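Long-range contact in citrate synthase (Mycobacterium tuberculosis, PDB 4TVM), which catalyses the condensation of oxaloacetate and acetyl-CoA with water to give citrate and coenzyme A in the Krebs cycle: residues A[110-124]-A[186-198]. Residues are numbered along the deposited sequence; the frame is centred on the assembly and turned at random.
Sequences IQRHTMLHEDLKRFF and PFLYPDNSLTLVE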
loop_
_atom_site.group_PDB
_atom_site.type_symbol
_atom_site.label_atom_id
_atom_site.label_comp_id
_atom_site.label_asym_id
_atom_site.label_seq_id
_atom_site.Cartn_x
_atom_site.Cartn_y
_atom_site.Cartn_z
ATOM N N ILE A 110 18.804 12.329 14.529
ATOM C CA ILE A 110 18.347 12.543 13.162
ATOM C C ILE A 110 19.410 13.287 12.363
ATOM O O ILE A 110 19.568 13.042 11.171
ATOM C CB ILE A 110 17.038 13.363 13.134
ATOM C CG1 ILE A 110 15.887 12.553 13.712
ATOM C CG2 ILE A 110 16.680 13.805 11.720
ATOM C CD1 ILE A 110 14.667 13.394 14.013
ATOM N N GLN A 111 20.126 14.213 12.993
ATOM C CA GLN A 111 21.014 15.091 12.225
ATOM C C GLN A 111 22.187 14.297 11.688
ATOM O O GLN A 111 22.768 14.645 10.667
ATOM C CB GLN A 111 21.501 16.279 13.076
ATOM C CG GLN A 111 21.679 17.574 12.303
ATOM C CD GLN A 111 20.413 18.021 11.575
ATOM O OE1 GLN A 111 20.426 18.265 10.369
ATOM N NE2 GLN A 111 19.314 18.128 12.307
ATOM N N ARG A 112 22.521 13.206 12.364
ATOM C CA ARG A 112 23.685 12.418 11.981
ATOM C C ARG A 112 23.328 11.256 11.026
ATOM O O ARG A 112 24.214 10.516 10.643
ATOM C CB ARG A 112 24.503 11.976 13.238
ATOM C CG ARG A 112 23.786 11.060 14.231
ATOM C CD ARG A 112 24.544 10.878 15.565
ATOM N NE ARG A 112 23.878 9.877 16.427
ATOM C CZ ARG A 112 23.880 8.549 16.222
ATOM N NH1 ARG A 112 24.527 8.034 15.191
ATOM N NH2 ARG A 112 23.235 7.720 17.051
ATOM N N HIS A 113 22.069 11.145 10.596
ATOM C CA HIS A 113 21.643 10.098 9.637
ATOM C C HIS A 113 21.032 10.605 8.327
ATOM O O HIS A 113 20.322 9.860 7.631
ATOM C CB HIS A 113 20.628 9.143 10.291
ATOM C CG HIS A 113 21.223 8.223 11.311
ATOM N ND1 HIS A 113 21.610 8.653 12.562
ATOM C CD2 HIS A 113 21.494 6.900 11.269
ATOM C CE1 HIS A 113 22.098 7.633 13.245
ATOM N NE2 HIS A 113 22.035 6.558 12.484
ATOM N N THR A 114 21.328 11.845 7.960
ATOM C CA THR A 114 20.694 12.455 6.810
ATOM C C THR A 114 21.372 12.140 5.510
ATOM O O THR A 114 20.810 12.409 4.437
ATOM C CB THR A 114 20.686 13.975 6.918
ATOM O OG1 THR A 114 21.985 14.410 7.291
ATOM C CG2 THR A 114 19.669 14.450 7.941
ATOM N N MET A 115 22.594 11.631 5.575
ATOM C CA MET A 115 23.298 11.266 4.364
ATOM C C MET A 115 22.873 9.864 3.968
ATOM O O MET A 115 22.834 8.983 4.815
ATOM C CB MET A 115 24.798 11.303 4.586
ATOM C CG MET A 115 25.554 11.763 3.352
ATOM S SD MET A 115 27.314 11.997 3.596
ATOM C CE MET A 115 27.287 13.546 4.524
ATOM N N LEU A 116 22.520 9.693 2.696
ATOM C CA LEU A 116 22.321 8.388 2.090
ATOM C C LEU A 116 23.656 7.737 1.780
ATOM O O LEU A 116 24.645 8.415 1.463
ATOM C CB LEU A 116 21.626 8.499 0.726
ATOM C CG LEU A 116 20.481 9.451 0.490
ATOM C CD1 LEU A 116 19.994 9.296 -0.937
ATOM C CD2 LEU A 116 19.357 9.173 1.450
ATOM N N HIS A 117 23.659 6.417 1.831
ATOM C CA HIS A 117 24.687 5.599 1.161
ATOM C C HIS A 117 24.952 6.145 -0.227
ATOM O O HIS A 117 24.008 6.295 -1.016
ATOM C CB HIS A 117 24.206 4.134 1.017
ATOM C CG HIS A 117 25.325 3.151 0.896
ATOM N ND1 HIS A 117 26.013 2.949 -0.282
ATOM C CD2 HIS A 117 25.884 2.319 1.804
ATOM C CE1 HIS A 117 26.946 2.036 -0.097
ATOM N NE2 HIS A 117 26.891 1.646 1.166
ATOM N N GLU A 118 26.223 6.422 -0.530
ATOM C CA GLU A 118 26.617 6.899 -1.860
ATOM C C GLU A 118 26.024 6.109 -3.043
ATOM O O GLU A 118 25.711 6.703 -4.091
ATOM C CB GLU A 118 28.134 6.901 -2.004
ATOM C CG GLU A 118 28.787 8.206 -1.590
ATOM C CD GLU A 118 28.373 9.336 -2.491
ATOM O OE1 GLU A 118 27.631 10.217 -2.013
ATOM O OE2 GLU A 118 28.753 9.316 -3.678
ATOM N N ASP A 119 25.914 4.783 -2.908
ATOM C CA ASP A 119 25.254 3.976 -3.938
ATOM C C ASP A 119 23.772 4.301 -4.092
ATOM O O ASP A 119 23.234 4.311 -5.205
ATOM C CB ASP A 119 25.407 2.498 -3.661
ATOM C CG ASP A 119 26.797 1.987 -3.917
ATOM O OD1 ASP A 119 27.706 2.764 -4.270
ATOM O OD2 ASP A 119 26.976 0.770 -3.743
ATOM N N LEU A 120 23.111 4.568 -2.972
ATOM C CA LEU A 120 21.709 4.981 -2.996
ATOM C C LEU A 120 21.578 6.353 -3.561
ATOM O O LEU A 120 20.616 6.657 -4.252
ATOM C CB LEU A 120 21.055 4.930 -1.625
ATOM C CG LEU A 120 19.562 5.258 -1.715
ATOM C CD1 LEU A 120 18.837 4.191 -2.502
ATOM C CD2 LEU A 120 18.920 5.444 -0.348
ATOM N N LYS A 121 22.563 7.182 -3.319
ATOM C CA LYS A 121 22.656 8.466 -4.039
ATOM C C LYS A 121 22.793 8.267 -5.526
ATOM O O LYS A 121 22.036 8.839 -6.285
ATOM C CB LYS A 121 23.855 9.246 -3.546
ATOM C CG LYS A 121 23.826 10.714 -3.888
ATOM C CD LYS A 121 25.218 11.304 -3.815
ATOM C CE LYS A 121 25.207 12.803 -4.050
ATOM N NZ LYS A 121 26.261 13.196 -5.005
ATOM N N ARG A 122 23.758 7.430 -5.933
ATOM C CA ARG A 122 24.014 7.135 -7.345
ATOM C C ARG A 122 22.807 6.541 -8.081
ATOM O O ARG A 122 22.572 6.855 -9.229
ATOM C CB ARG A 122 25.186 6.168 -7.460
ATOM C CG ARG A 122 26.568 6.802 -7.396
ATOM C CD ARG A 122 27.631 5.743 -7.103
ATOM N NE ARG A 122 27.505 4.581 -7.984
ATOM C CZ ARG A 122 28.288 3.501 -7.934
ATOM N NH1 ARG A 122 29.275 3.409 -7.043
ATOM N NH2 ARG A 122 28.087 2.504 -8.794
ATOM N N PHE A 123 22.070 5.659 -7.412
ATOM C CA PHE A 123 20.837 5.058 -7.919
ATOM C C PHE A 123 19.831 6.044 -8.506
ATOM O O PHE A 123 19.044 5.674 -9.353
ATOM C CB PHE A 123 20.202 4.334 -6.749
ATOM C CG PHE A 123 18.934 3.602 -7.065
ATOM C CD1 PHE A 123 17.711 4.229 -6.919
ATOM C CD2 PHE A 123 18.965 2.259 -7.376
ATOM C CE1 PHE A 123 16.527 3.545 -7.139
ATOM C CE2 PHE A 123 17.786 1.563 -7.611
ATOM C CZ PHE A 123 16.560 2.207 -7.481
ATOM N N PHE A 124 19.875 7.309 -8.081
ATOM C CA PHE A 124 19.120 8.361 -8.770
ATOM C C PHE A 124 19.535 8.532 -10.226
ATOM O O PHE A 124 18.771 9.066 -11.047
ATOM C CB PHE A 124 19.231 9.700 -8.027
ATOM C CG PHE A 124 18.338 9.797 -6.784
ATOM C CD1 PHE A 124 18.778 9.327 -5.545
ATOM C CD2 PHE A 124 17.083 10.365 -6.863
ATOM C CE1 PHE A 124 17.987 9.425 -4.416
ATOM C CE2 PHE A 124 16.287 10.485 -5.745
ATOM C CZ PHE A 124 16.739 10.013 -4.513
ATOM N N PRO A 186 22.668 19.604 -9.783
ATOM C CA PRO A 186 23.524 18.807 -8.935
ATOM C C PRO A 186 22.871 18.523 -7.628
ATOM O O PRO A 186 22.103 19.341 -7.125
ATOM C CB PRO A 186 24.731 19.711 -8.669
ATOM C CG PRO A 186 24.663 20.796 -9.630
ATOM C CD PRO A 186 23.371 20.765 -10.362
ATOM N N PHE A 187 23.182 17.390 -7.044
ATOM C CA PHE A 187 22.717 17.167 -5.696
ATOM C C PHE A 187 23.709 17.856 -4.808
ATOM O O PHE A 187 24.885 17.831 -5.090
ATOM C CB PHE A 187 22.679 15.701 -5.321
ATOM C CG PHE A 187 21.719 14.864 -6.130
ATOM C CD1 PHE A 187 20.881 15.401 -7.116
ATOM C CD2 PHE A 187 21.630 13.516 -5.873
ATOM C CE1 PHE A 187 19.995 14.578 -7.816
ATOM C CE2 PHE A 187 20.759 12.711 -6.568
ATOM C CZ PHE A 187 19.937 13.239 -7.539
ATOM N N LEU A 188 23.237 18.461 -3.724
ATOM C CA LEU A 188 24.123 18.930 -2.638
ATOM C C LEU A 188 24.147 17.897 -1.520
ATOM O O LEU A 188 23.424 16.908 -1.584
ATOM C CB LEU A 188 23.625 20.281 -2.089
ATOM C CG LEU A 188 24.237 21.535 -2.735
ATOM C CD1 LEU A 188 24.288 21.378 -4.241
ATOM C CD2 LEU A 188 23.485 22.822 -2.367
ATOM N N TYR A 189 24.961 18.141 -0.484
ATOM C CA TYR A 189 24.951 17.319 0.727
ATOM C C TYR A 189 24.418 18.066 1.941
ATOM O O TYR A 189 24.380 19.264 1.917
ATOM C CB TYR A 189 26.343 16.825 1.019
ATOM C CG TYR A 189 26.788 15.758 0.068
ATOM C CD1 TYR A 189 26.467 14.414 0.292
ATOM C CD2 TYR A 189 27.534 16.077 -1.056
ATOM C CE1 TYR A 189 26.886 13.423 -0.587
ATOM C CE2 TYR A 189 27.960 15.110 -1.921
ATOM C CZ TYR A 189 27.631 13.791 -1.685
ATOM O OH TYR A 189 28.080 12.846 -2.561
ATOM N N PRO A 190 23.967 17.353 2.988
ATOM C CA PRO A 190 23.657 17.960 4.292
ATOM C C PRO A 190 24.749 18.852 4.879
ATOM O O PRO A 190 25.916 18.515 4.801
ATOM C CB PRO A 190 23.461 16.743 5.203
ATOM C CG PRO A 190 22.916 15.697 4.298
ATOM C CD PRO A 190 23.436 15.972 2.910
ATOM N N ASP A 191 24.341 19.990 5.434
ATOM C CA ASP A 191 25.197 20.870 6.236
ATOM C C ASP A 191 24.867 20.601 7.709
ATOM O O ASP A 191 23.739 20.812 8.130
ATOM C CB ASP A 191 24.857 22.313 5.878
ATOM C CG ASP A 191 25.865 23.323 6.410
ATOM O OD1 ASP A 191 26.636 23.023 7.352
ATOM O OD2 ASP A 191 25.880 24.435 5.845
ATOM N N ASN A 192 25.834 20.130 8.490
ATOM C CA ASN A 192 25.591 19.870 9.927
ATOM C C ASN A 192 25.168 21.084 10.707
ATOM O O ASN A 192 24.699 20.965 11.824
ATOM C CB ASN A 192 26.822 19.281 10.633
ATOM C CG ASN A 192 26.789 17.765 10.689
ATOM O OD1 ASN A 192 25.718 17.149 10.771
ATOM N ND2 ASN A 192 27.959 17.157 10.643
ATOM N N SER A 193 25.326 22.253 10.108
ATOM C CA SER A 193 25.063 23.482 10.790
ATOM C C SER A 193 23.645 23.994 10.509
ATOM O O SER A 193 23.351 25.150 10.789
ATOM C CB SER A 193 26.103 24.520 10.363
ATOM O OG SER A 193 25.608 25.392 9.357
ATOM N N LEU A 194 22.766 23.152 9.973
ATOM C CA LEU A 194 21.428 23.589 9.724
ATOM C C LEU A 194 20.474 22.681 10.420
ATOM O O LEU A 194 20.805 21.579 10.808
ATOM C CB LEU A 194 21.102 23.550 8.250
ATOM C CG LEU A 194 21.954 24.453 7.369
ATOM C CD1 LEU A 194 21.410 24.411 5.954
ATOM C CD2 LEU A 194 22.019 25.884 7.894
ATOM N N THR A 195 19.270 23.203 10.537
ATOM C CA THR A 195 18.086 22.520 10.968
ATOM C C THR A 195 17.715 21.547 9.863
ATOM O O THR A 195 18.180 21.695 8.747
ATOM C CB THR A 195 17.047 23.637 11.190
ATOM O OG1 THR A 195 17.111 24.066 12.550
ATOM C CG2 THR A 195 15.689 23.250 10.900
ATOM N N LEU A 196 16.924 20.532 10.188
ATOM C CA LEU A 196 16.525 19.548 9.223
ATOM C C LEU A 196 15.732 20.226 8.131
ATOM O O LEU A 196 15.991 20.004 6.959
ATOM C CB LEU A 196 15.665 18.466 9.865
ATOM C CG LEU A 196 14.986 17.484 8.890
ATOM C CD1 LEU A 196 15.904 16.308 8.514
ATOM C CD2 LEU A 196 13.677 16.930 9.456
ATOM N N VAL A 197 14.767 21.050 8.527
ATOM C CA VAL A 197 13.881 21.740 7.598
ATOM C C VAL A 197 14.671 22.756 6.797
ATOM O O VAL A 197 14.442 22.920 5.596
ATOM C CB VAL A 197 12.730 22.464 8.337
ATOM C CG1 VAL A 197 11.920 23.347 7.380
ATOM C CG2 VAL A 197 11.804 21.464 9.014
ATOM N N GLU A 198 15.592 23.453 7.444
ATOM C CA GLU A 198 16.379 24.469 6.743
ATOM C C GLU A 198 17.353 23.764 5.808
ATOM O O GLU A 198 17.622 24.211 4.699
ATOM C CB GLU A 198 17.117 25.382 7.753
ATOM C CG GLU A 198 17.911 26.526 7.134
ATOM C CD GLU A 198 18.524 27.461 8.170
ATOM O OE1 GLU A 198 18.450 27.149 9.395
ATOM O OE2 GLU A 198 19.079 28.512 7.742
#
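Two side chains from helix 118-122 converge on the phenol oxygen of Y189, which serves as both donor and acceptor: Y189 OH donates to E118 OE1 at 2.7 Å and accepts from K121 NZ at 3.1 Å. E118 OE1 is in line with the rim of the ring, yet OH meets it from above the carboxylate plane. K121 lies across the phenol; with CG anti to the backbone N (chi1 -163°) its chain is extended as far as CE, which lies 3.5 Å from Y189 CZ. On its way this chain runs counter to F187. Farther along the edge that E118 approaches, M115 CG and SD come up to Y189 CD1, with SD 5.2 Å from the ring centroid and 58° off the normal, an oblique Met-aromatic contact.

F187 presents its edge to the face of F124, with ring planes at 90° and centroids 5.4 Å apart, which defines a T-shaped pair; F187 CZ also reaches F124 CB. Y177 of helix 159-182 stacks on F187, while V136 and V140 of helix 133-147 touch F124. T114 and P190 lie alongside each other but point opposite ways, P190 CG being 3.4 Å from T114 OG1. Next to them Q111, bent at chi2, brings its amide beside the backbone of L194 to L196; Q111 OE1 and L194 O, 3.4 Å apart, are both acceptors, so this is packing and not a hydrogen bond. I110 CG2 meets L196 CD1 at 4.1 Å.

D191 forms an Asx turn through OD1 and S193 N, within the type I turn that precedes helix 196-205. In the largely helical citrate synthase fold, the end of helix 100-111, the link after it and helix 118-122 thus pack against the loop leading into helix 196-205 and that helix's first turn, away from the oxaloacetate pocket.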